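Local coordinates for Cgl0159-like domain-containing protein (Corynebacterium glutamicum, PDB 3FOK) that is of unknown function but folds as a TIM barrel, a scaffold that in many enzymes carries the active site at the C-terminal ends of its strands, at residues R54-V59 with G117-S122; A48-A53 with V110-R115; M125-T130 with K146-I151. All blocks are in the same frame, centred on the assembly; numbering follows the deposited sequence.

How the interactions relate
From the N terminus, the chain leaves strand 44-48 through 48-53 and runs straight on into 54-59. Each half then meets part of the excursion that follows strand 108-112: interaction 2 closes a loop of 56 intervening residues onto 110-115, and interaction 1 one of 57 onto 117-122. Because their segments alternate, the two loops cross. Interaction 3 comes afterwards in series, closing only 15 residues, including helix 134-140, between the end of the same excursion and strand 144-151. Together they tie the first, third and fourth barrel strands at their C-terminal ends. Their centres lie about 11 to 12 Å apart, and all three touch the second subunit.

Interaction 1: R54-V59 with G117-S122; sequences RGALAV and GLRGAS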
loop_
_atom_site.group_PDB
_atom_site.type_symbol
_atom_site.label_atom_id
_atom_site.label_comp_id
_atom_site.label_asym_id
_atom_site.label_seq_id
_atom_site.Cartn_x
_atom_site.Cartn_y
_atom_site.Cartn_z
ATOM N N ARG A 54 -4.427 -19.280 -15.185
ATOM C CA ARG A 54 -5.146 -19.231 -13.922
ATOM C C ARG A 54 -5.062 -20.578 -13.207
ATOM O O ARG A 54 -5.699 -20.790 -12.173
ATOM C CB ARG A 54 -6.607 -18.853 -14.168
ATOM C CG ARG A 54 -7.317 -18.421 -12.914
ATOM C CD ARG A 54 -8.795 -18.188 -13.133
ATOM N NE ARG A 54 -9.520 -18.638 -11.952
ATOM C CZ ARG A 54 -10.117 -19.819 -11.850
ATOM N NH1 ARG A 54 -10.092 -20.665 -12.868
ATOM N NH2 ARG A 54 -10.707 -20.168 -10.718
ATOM N N GLY A 55 -4.263 -21.481 -13.767
ATOM C CA GLY A 55 -4.096 -22.797 -13.180
ATOM C C GLY A 55 -5.264 -23.729 -13.447
ATOM O O GLY A 55 -5.513 -24.657 -12.671
ATOM N N ALA A 56 -5.982 -23.495 -14.541
ATOM C CA ALA A 56 -7.134 -24.323 -14.891
ATOM C C ALA A 56 -6.963 -24.995 -16.251
ATOM O O ALA A 56 -7.334 -24.427 -17.281
ATOM C CB ALA A 56 -8.400 -23.472 -14.882
ATOM N N LEU A 57 -6.411 -26.205 -16.252
ATOM C CA LEU A 57 -6.186 -26.940 -17.497
ATOM C C LEU A 57 -7.297 -27.928 -17.866
ATOM O O LEU A 57 -7.250 -28.535 -18.931
ATOM C CB LEU A 57 -4.867 -27.729 -17.436
ATOM C CG LEU A 57 -3.484 -27.096 -17.243
ATOM C CD1 LEU A 57 -3.355 -25.850 -18.113
ATOM C CD2 LEU A 57 -3.267 -26.759 -15.783
ATOM N N ALA A 58 -8.299 -28.088 -17.012
ATOM C CA ALA A 58 -9.361 -29.059 -17.282
ATOM C C ALA A 58 -10.457 -28.697 -18.290
ATOM O O ALA A 58 -10.729 -27.528 -18.551
ATOM C CB ALA A 58 -10.009 -29.476 -15.963
ATOM N N VAL A 59 -11.075 -29.740 -18.843
ATOM C CA VAL A 59 -12.178 -29.627 -19.800
ATOM C C VAL A 59 -13.149 -30.788 -19.540
ATOM O O VAL A 59 -14.360 -30.653 -19.677
ATOM C CB VAL A 59 -11.679 -29.690 -21.265
ATOM C CG1 VAL A 59 -12.861 -29.598 -22.220
ATOM C CG2 VAL A 59 -10.710 -28.547 -21.539
ATOM N N GLY A 117 -6.392 -15.143 -8.882
ATOM C CA GLY A 117 -7.238 -16.087 -8.171
ATOM C C GLY A 117 -7.143 -17.479 -8.761
ATOM O O GLY A 117 -8.071 -17.953 -9.412
ATOM N N LEU A 118 -6.012 -18.134 -8.521
ATOM C CA LEU A 118 -5.757 -19.471 -9.043
ATOM C C LEU A 118 -6.804 -20.505 -8.642
ATOM O O LEU A 118 -7.328 -20.490 -7.527
ATOM C CB LEU A 118 -4.378 -19.950 -8.591
ATOM C CG LEU A 118 -3.189 -19.099 -9.039
ATOM C CD1 LEU A 118 -1.904 -19.685 -8.469
ATOM C CD2 LEU A 118 -3.128 -19.043 -10.559
ATOM N N ARG A 119 -7.100 -21.413 -9.563
ATOM C CA ARG A 119 -8.071 -22.459 -9.297
ATOM C C ARG A 119 -7.606 -23.327 -8.130
ATOM O O ARG A 119 -6.466 -23.797 -8.111
ATOM C CB ARG A 119 -8.250 -23.337 -10.533
ATOM C CG ARG A 119 -9.323 -24.384 -10.362
ATOM C CD ARG A 119 -9.263 -25.423 -11.464
ATOM N NE ARG A 119 -10.413 -26.314 -11.407
ATOM C CZ ARG A 119 -10.351 -27.620 -11.645
ATOM N NH1 ARG A 119 -9.189 -28.185 -11.954
ATOM N NH2 ARG A 119 -11.450 -28.361 -11.580
ATOM N N GLY A 120 -8.491 -23.530 -7.157
ATOM C CA GLY A 120 -8.161 -24.352 -6.009
ATOM C C GLY A 120 -7.379 -23.667 -4.904
ATOM O O GLY A 120 -7.020 -24.303 -3.915
ATOM N N ALA A 121 -7.115 -22.375 -5.056
ATOM C CA ALA A 121 -6.365 -21.638 -4.047
ATOM C C ALA A 121 -7.264 -21.161 -2.917
ATOM O O ALA A 121 -8.435 -20.859 -3.127
ATOM C CB ALA A 121 -5.667 -20.445 -4.691
ATOM N N SER A 122 -6.717 -21.097 -1.710
ATOM C CA SER A 122 -7.490 -20.629 -0.569
ATOM C C SER A 122 -7.748 -19.143 -0.792
ATOM O O SER A 122 -8.665 -18.560 -0.217
ATOM C CB SER A 122 -6.701 -20.826 0.727
ATOM O OG SER A 122 -5.517 -20.050 0.725
#
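Two β-α loops at the C-terminal mouth of the barrel meet here, Arg54 and Gly55 from the first lying against Gly117, Leu118 and Arg119 from the second. The firm bond is between backbones: Arg119 N gives its hydrogen to Arg54 O (3.0 Å, 165° at the hydrogen), nearly in line with the carbonyl. Arg54 O also receives a CA-H contact from Leu118 CA at 3.4 Å, and Leu118 CD2 packs 3.5 Å from the same oxygen. Gly55, at positive phi, continues the chain past Arg119, whose CB lies 3.7 Å from Gly55 O.

The Arg54 side chain leaves with CG anti to N (chi1 -164°) and bends at chi3, which brings one guanidinium face over the backbone of Leu118 and Arg119. Its NE makes a weak bond to Gly117 O at 3.0 Å, while NH2 forms a salt bridge with Glu124 and is thus fixed mainly from outside the pair. Arg119 crosses it at about a right angle, extended from CG to NE, and its CD rests 4.0 Å from Ala56 CB. Leu118 packs on Ile151 of a neighbouring subunit. Leu118 to Ala121 form a type II β turn with Gly120 at its third position, at the positive phi that such a turn expects there; Glu124 takes the Gly120 N-H, and the contact joins two β-α loops on the C-terminal rim of a TIM barrel.

Interaction 2: A48-A53 with V110-R115; sequences AADHPA and VGSMNR
Asp50 O is gripped by two nitrogens of one guanidinium: Arg115 NE reaches Asp50 O at 3.0 Å with 157° at the hydrogen, and Arg115 NH2 reaches the same Asp50 O in a weaker bond of 3.2 Å. The oxygen lies almost in the guanidinium plane, at its edge, whereas NE stands above the carbonyl plane.

The carboxylate of Asp50 meets the same group quite differently. Asp50 OD1 lies over one face of the guanidinium, near its rim and 3.3 Å from Arg115 NH2, with the carboxylate and guanidinium planes only 13° apart. No N-H points at this oxygen, so the salt bridge is one of charge alone. Asp50 OD1 is instead held by Ser112 OG, which donates to its anti lone pair at 2.9 Å. Asp50 CG sits between the backbone N and carbonyl carbon (chi1 63°), and this sets the carboxylate beside its own carbonyl, putting both acceptors within range of one arginine.

Arg115 curls to get there, its chain bent at chi2 and chi3. Its CG packs against Ala53 CB at 3.7 Å, and its NH1 returns to Asn114 O in a weak bond of 3.3 Å that helps fix the rotation of the group. Lys146, on strand 144-151, is a long, weak ion partner of Asp50.

The contact spans strand 87-90, which separates strands 44-48 and 108-112 in the barrel and whose Leu89 packs on Ala48, Val110 and Ser112; outside it, Pro52 rests on Leu72 of helix 69-81 and on Ala207 of a neighbouring subunit.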
loop_
_atom_site.group_PDB
_atom_site.type_symbol
_atom_site.label_atom_id
_atom_site.label_comp_id
_atom_site.label_asym_id
_atom_site.label_seq_id
_atom_site.Cartn_x
_atom_site.Cartn_y
_atom_site.Cartn_z
ATOM N N ALA A 48 -11.643 -17.984 -26.651
ATOM C CA ALA A 48 -10.876 -17.771 -25.427
ATOM C C ALA A 48 -9.917 -18.890 -25.032
ATOM O O ALA A 48 -10.233 -20.076 -25.157
ATOM C CB ALA A 48 -11.837 -17.501 -24.279
ATOM N N ALA A 49 -8.753 -18.497 -24.523
ATOM C CA ALA A 49 -7.736 -19.448 -24.092
ATOM C C ALA A 49 -6.853 -18.868 -22.990
ATOM O O ALA A 49 -5.639 -19.056 -22.996
ATOM C CB ALA A 49 -6.880 -19.872 -25.281
ATOM N N ASP A 50 -7.457 -18.174 -22.033
ATOM C CA ASP A 50 -6.687 -17.586 -20.939
ATOM C C ASP A 50 -6.796 -18.401 -19.649
ATOM O O ASP A 50 -6.397 -17.934 -18.577
ATOM C CB ASP A 50 -7.134 -16.139 -20.666
ATOM C CG ASP A 50 -8.578 -16.043 -20.214
ATOM O OD1 ASP A 50 -8.926 -15.037 -19.563
ATOM O OD2 ASP A 50 -9.368 -16.959 -20.517
ATOM N N HIS A 51 -7.318 -19.620 -19.758
ATOM C CA HIS A 51 -7.495 -20.487 -18.595
ATOM C C HIS A 51 -6.207 -21.026 -17.959
ATOM O O HIS A 51 -6.066 -21.021 -16.735
ATOM C CB HIS A 51 -8.388 -21.676 -18.955
ATOM C CG HIS A 51 -9.568 -21.316 -19.797
ATOM N ND1 HIS A 51 -9.451 -20.916 -21.111
ATOM C CD2 HIS A 51 -10.896 -21.309 -19.520
ATOM C CE1 HIS A 51 -10.653 -20.680 -21.607
ATOM N NE2 HIS A 51 -11.546 -20.912 -20.661
ATOM N N PRO A 52 -5.257 -21.511 -18.777
ATOM C CA PRO A 52 -4.007 -22.048 -18.229
ATOM C C PRO A 52 -3.336 -21.153 -17.190
ATOM O O PRO A 52 -2.980 -21.609 -16.101
ATOM C CB PRO A 52 -3.143 -22.235 -19.471
ATOM C CG PRO A 52 -4.147 -22.561 -20.525
ATOM C CD PRO A 52 -5.238 -21.550 -20.250
ATOM N N ALA A 53 -3.171 -19.880 -17.537
ATOM C CA ALA A 53 -2.533 -18.904 -16.659
ATOM C C ALA A 53 -3.194 -18.804 -15.287
ATOM O O ALA A 53 -2.598 -18.304 -14.339
ATOM C CB ALA A 53 -2.528 -17.539 -17.331
ATOM N N VAL A 110 -8.001 -9.824 -27.571
ATOM C CA VAL A 110 -8.525 -9.462 -26.261
ATOM C C VAL A 110 -7.519 -9.942 -25.223
ATOM O O VAL A 110 -7.134 -11.115 -25.214
ATOM C CB VAL A 110 -9.877 -10.142 -25.975
ATOM C CG1 VAL A 110 -10.491 -9.565 -24.701
ATOM C CG2 VAL A 110 -10.816 -9.954 -27.151
ATOM N N GLY A 111 -7.086 -9.038 -24.352
ATOM C CA GLY A 111 -6.125 -9.429 -23.343
ATOM C C GLY A 111 -6.728 -9.579 -21.964
ATOM O O GLY A 111 -7.427 -8.692 -21.474
ATOM N N SER A 112 -6.449 -10.724 -21.350
ATOM C CA SER A 112 -6.921 -11.047 -20.010
ATOM C C SER A 112 -6.004 -10.326 -19.025
ATOM O O SER A 112 -4.788 -10.460 -19.094
ATOM C CB SER A 112 -6.855 -12.564 -19.795
ATOM O OG SER A 112 -7.227 -12.917 -18.478
HETATM N N MSE A 113 -6.589 -9.573 -18.101
HETATM C CA MSE A 113 -5.803 -8.805 -17.141
HETATM C C MSE A 113 -5.468 -9.479 -15.811
HETATM O O MSE A 113 -4.333 -9.377 -15.339
HETATM C CB MSE A 113 -6.502 -7.476 -16.857
HETATM C CG MSE A 113 -6.759 -6.634 -18.094
HETATM SE SE MSE A 113 -7.618 -4.944 -17.686
HETATM C CE MSE A 113 -6.047 -3.932 -17.181
ATOM N N ASN A 114 -6.440 -10.154 -15.202
ATOM C CA ASN A 114 -6.207 -10.790 -13.909
ATOM C C ASN A 114 -6.354 -12.307 -13.851
ATOM O O ASN A 114 -7.370 -12.867 -14.253
ATOM C CB ASN A 114 -7.098 -10.143 -12.838
ATOM C CG ASN A 114 -8.583 -10.312 -13.114
ATOM O OD1 ASN A 114 -9.393 -10.318 -12.186
ATOM N ND2 ASN A 114 -8.950 -10.435 -14.383
ATOM N N ARG A 115 -5.327 -12.954 -13.312
ATOM C CA ARG A 115 -5.276 -14.408 -13.179
ATOM C C ARG A 115 -4.826 -14.833 -11.782
ATOM O O ARG A 115 -4.594 -16.010 -11.531
ATOM C CB ARG A 115 -4.303 -14.987 -14.211
ATOM C CG ARG A 115 -4.904 -15.377 -15.567
ATOM C CD ARG A 115 -6.366 -15.008 -15.677
ATOM N NE ARG A 115 -7.126 -16.002 -16.426
ATOM C CZ ARG A 115 -8.438 -16.167 -16.314
ATOM N NH1 ARG A 115 -9.136 -15.405 -15.485
ATOM N NH2 ARG A 115 -9.052 -17.100 -17.027
#

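Interaction 3: M125-T130 with K146-I151; sequences MDDRYT and KTLVRI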
loop_
_atom_site.group_PDB
_atom_site.type_symbol
_atom_site.label_atom_id
_atom_site.label_comp_id
_atom_site.label_asym_id
_atom_site.label_seq_id
_atom_site.Cartn_x
_atom_site.Cartn_y
_atom_site.Cartn_z
HETATM N N MSE A 125 -10.375 -15.871 -4.380
HETATM C CA MSE A 125 -11.350 -14.794 -4.488
HETATM C C MSE A 125 -10.568 -13.482 -4.581
HETATM O O MSE A 125 -11.101 -12.450 -4.988
HETATM C CB MSE A 125 -12.295 -14.766 -3.283
HETATM C CG MSE A 125 -13.318 -15.892 -3.267
HETATM SE SE MSE A 125 -14.120 -16.237 -5.000
HETATM C CE MSE A 125 -14.924 -14.500 -5.334
ATOM N N ASP A 126 -9.294 -13.544 -4.201
ATOM C CA ASP A 126 -8.389 -12.398 -4.245
ATOM C C ASP A 126 -7.681 -12.464 -5.600
ATOM O O ASP A 126 -6.472 -12.660 -5.686
ATOM C CB ASP A 126 -7.393 -12.497 -3.081
ATOM C CG ASP A 126 -6.355 -11.394 -3.090
ATOM O OD1 ASP A 126 -6.651 -10.279 -3.567
ATOM O OD2 ASP A 126 -5.239 -11.644 -2.597
ATOM N N ASP A 127 -8.475 -12.293 -6.654
ATOM C CA ASP A 127 -8.035 -12.358 -8.048
ATOM C C ASP A 127 -7.205 -11.157 -8.498
ATOM O O ASP A 127 -7.697 -10.294 -9.230
ATOM C CB ASP A 127 -9.263 -12.473 -8.953
ATOM C CG ASP A 127 -9.057 -13.439 -10.097
ATOM O OD1 ASP A 127 -7.923 -13.525 -10.614
ATOM O OD2 ASP A 127 -10.039 -14.106 -10.486
ATOM N N ARG A 128 -5.939 -11.124 -8.097
ATOM C CA ARG A 128 -5.049 -10.017 -8.435
ATOM C C ARG A 128 -4.709 -9.865 -9.923
ATOM O O ARG A 128 -4.768 -10.823 -10.696
ATOM C CB ARG A 128 -3.779 -10.140 -7.591
ATOM C CG ARG A 128 -4.065 -9.958 -6.103
ATOM C CD ARG A 128 -3.069 -10.693 -5.218
ATOM N NE ARG A 128 -2.242 -9.785 -4.431
ATOM C CZ ARG A 128 -2.370 -9.586 -3.124
ATOM N NH1 ARG A 128 -3.293 -10.231 -2.437
ATOM N NH2 ARG A 128 -1.561 -8.742 -2.503
ATOM N N TYR A 129 -4.369 -8.639 -10.315
ATOM C CA TYR A 129 -4.022 -8.327 -11.695
ATOM C C TYR A 129 -2.579 -8.695 -11.996
ATOM O O TYR A 129 -1.639 -7.974 -11.666
ATOM C CB TYR A 129 -4.316 -6.850 -11.967
ATOM C CG TYR A 129 -5.793 -6.625 -12.157
ATOM C CD1 TYR A 129 -6.315 -6.326 -13.416
ATOM C CD2 TYR A 129 -6.682 -6.822 -11.103
ATOM C CE1 TYR A 129 -7.688 -6.236 -13.624
ATOM C CE2 TYR A 129 -8.059 -6.738 -11.297
ATOM C CZ TYR A 129 -8.553 -6.446 -12.558
ATOM O OH TYR A 129 -9.910 -6.369 -12.746
ATOM N N THR A 130 -2.434 -9.838 -12.658
ATOM C CA THR A 130 -1.140 -10.420 -12.992
ATOM C C THR A 130 -0.766 -10.501 -14.470
ATOM O O THR A 130 0.348 -10.923 -14.795
ATOM C CB THR A 130 -1.068 -11.853 -12.439
ATOM O OG1 THR A 130 -2.128 -12.627 -13.018
ATOM C CG2 THR A 130 -1.237 -11.852 -10.927
ATOM N N LYS A 146 -10.032 -7.655 -20.912
ATOM C CA LYS A 146 -11.008 -8.506 -20.242
ATOM C C LYS A 146 -10.604 -8.786 -18.800
ATOM O O LYS A 146 -9.418 -8.942 -18.488
ATOM C CB LYS A 146 -11.202 -9.812 -21.026
ATOM C CG LYS A 146 -10.650 -11.072 -20.377
ATOM C CD LYS A 146 -11.647 -11.747 -19.449
ATOM C CE LYS A 146 -11.052 -13.042 -18.903
ATOM N NZ LYS A 146 -12.027 -13.892 -18.181
ATOM N N THR A 147 -11.608 -8.855 -17.930
ATOM C CA THR A 147 -11.398 -9.087 -16.506
ATOM C C THR A 147 -12.373 -10.119 -15.950
ATOM O O THR A 147 -13.497 -10.243 -16.434
ATOM C CB THR A 147 -11.619 -7.786 -15.710
ATOM O OG1 THR A 147 -10.695 -6.785 -16.147
ATOM C CG2 THR A 147 -11.440 -8.035 -14.226
ATOM N N LEU A 148 -11.940 -10.850 -14.928
ATOM C CA LEU A 148 -12.799 -11.827 -14.275
ATOM C C LEU A 148 -13.163 -11.175 -12.940
ATOM O O LEU A 148 -12.287 -10.858 -12.141
ATOM C CB LEU A 148 -12.044 -13.133 -14.018
ATOM C CG LEU A 148 -12.850 -14.436 -13.899
ATOM C CD1 LEU A 148 -12.133 -15.368 -12.932
ATOM C CD2 LEU A 148 -14.262 -14.172 -13.412
ATOM N N VAL A 149 -14.452 -10.962 -12.703
ATOM C CA VAL A 149 -14.891 -10.339 -11.462
ATOM C C VAL A 149 -15.845 -11.234 -10.689
ATOM O O VAL A 149 -17.062 -11.087 -10.782
ATOM C CB VAL A 149 -15.607 -8.994 -11.722
ATOM C CG1 VAL A 149 -15.770 -8.232 -10.413
ATOM C CG2 VAL A 149 -14.821 -8.164 -12.727
ATOM N N ARG A 150 -15.291 -12.168 -9.928
ATOM C CA ARG A 150 -16.111 -13.057 -9.125
ATOM C C ARG A 150 -16.363 -12.372 -7.794
ATOM O O ARG A 150 -15.436 -11.921 -7.126
ATOM C CB ARG A 150 -15.413 -14.402 -8.932
ATOM C CG ARG A 150 -15.488 -15.288 -10.165
ATOM C CD ARG A 150 -14.638 -16.522 -10.005
ATOM N NE ARG A 150 -13.229 -16.168 -9.909
ATOM C CZ ARG A 150 -12.256 -17.031 -9.647
ATOM N NH1 ARG A 150 -12.541 -18.311 -9.452
ATOM N NH2 ARG A 150 -11.002 -16.611 -9.576
ATOM N N ILE A 151 -17.634 -12.290 -7.425
ATOM C CA ILE A 151 -18.043 -11.625 -6.201
ATOM C C ILE A 151 -18.526 -12.605 -5.138
ATOM O O ILE A 151 -19.637 -13.135 -5.222
ATOM C CB ILE A 151 -19.158 -10.605 -6.516
ATOM C CG1 ILE A 151 -18.659 -9.631 -7.588
ATOM C CG2 ILE A 151 -19.587 -9.882 -5.256
ATOM C CD1 ILE A 151 -19.718 -8.706 -8.144
HETATM O O HOH W 1 -12.751 -12.027 -7.757
HETATM O O HOH W 2 -12.602 -13.200 -10.156
#
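Asp127 and Arg150 form a buried salt bridge in which both groups have further partners. Arg150 NH2 donates to Asp127 OD2 at 2.8 Å and 159°. The acceptor lies close to the guanidinium plane, but the donor comes from above the carboxylate, whose plane is turned 61° from that of the guanidinium. Arg150 NH2 also bonds Gly117 O, NH1 pairs with Glu124, and NE reaches water 2 at 3.0 Å, so each of the three nitrogens has an acceptor. Glu124 also serves Arg54, and its carboxylate probably eases the close approach of the two arginines.

Water 2 knits side chains to strand. It accepts from Arg150 N at 2.9 Å as well as from NE, and lies 2.7 Å from Asp127 OD2, to which it can donate; a weak bond to Leu148 O is also possible, though acceptors outnumber its protons. Asp127 OD1 takes the N-H of Gly117. Arg150 CG is anti to the carbonyl carbon (chi1 -77°) and the chain turns at chi3, which aims NE back toward the water.

Arg150 O is 2.8 Å from water 1, which can also reach Met125 O, itself bonded by Thr161. The selenomethionine Met125 curls at chi2 and chi3, setting its CE 3.6 Å from Arg150 CB. Tyr129 OH is satisfied by Thr165 of helix 158-174. With Asp126 and Asp127 each centring an inverse gamma turn, residues 125-130 are the part of this β-α loop that runs back, roughly antiparallel, over strand 144-151, at the C-terminal end of a TIM barrel.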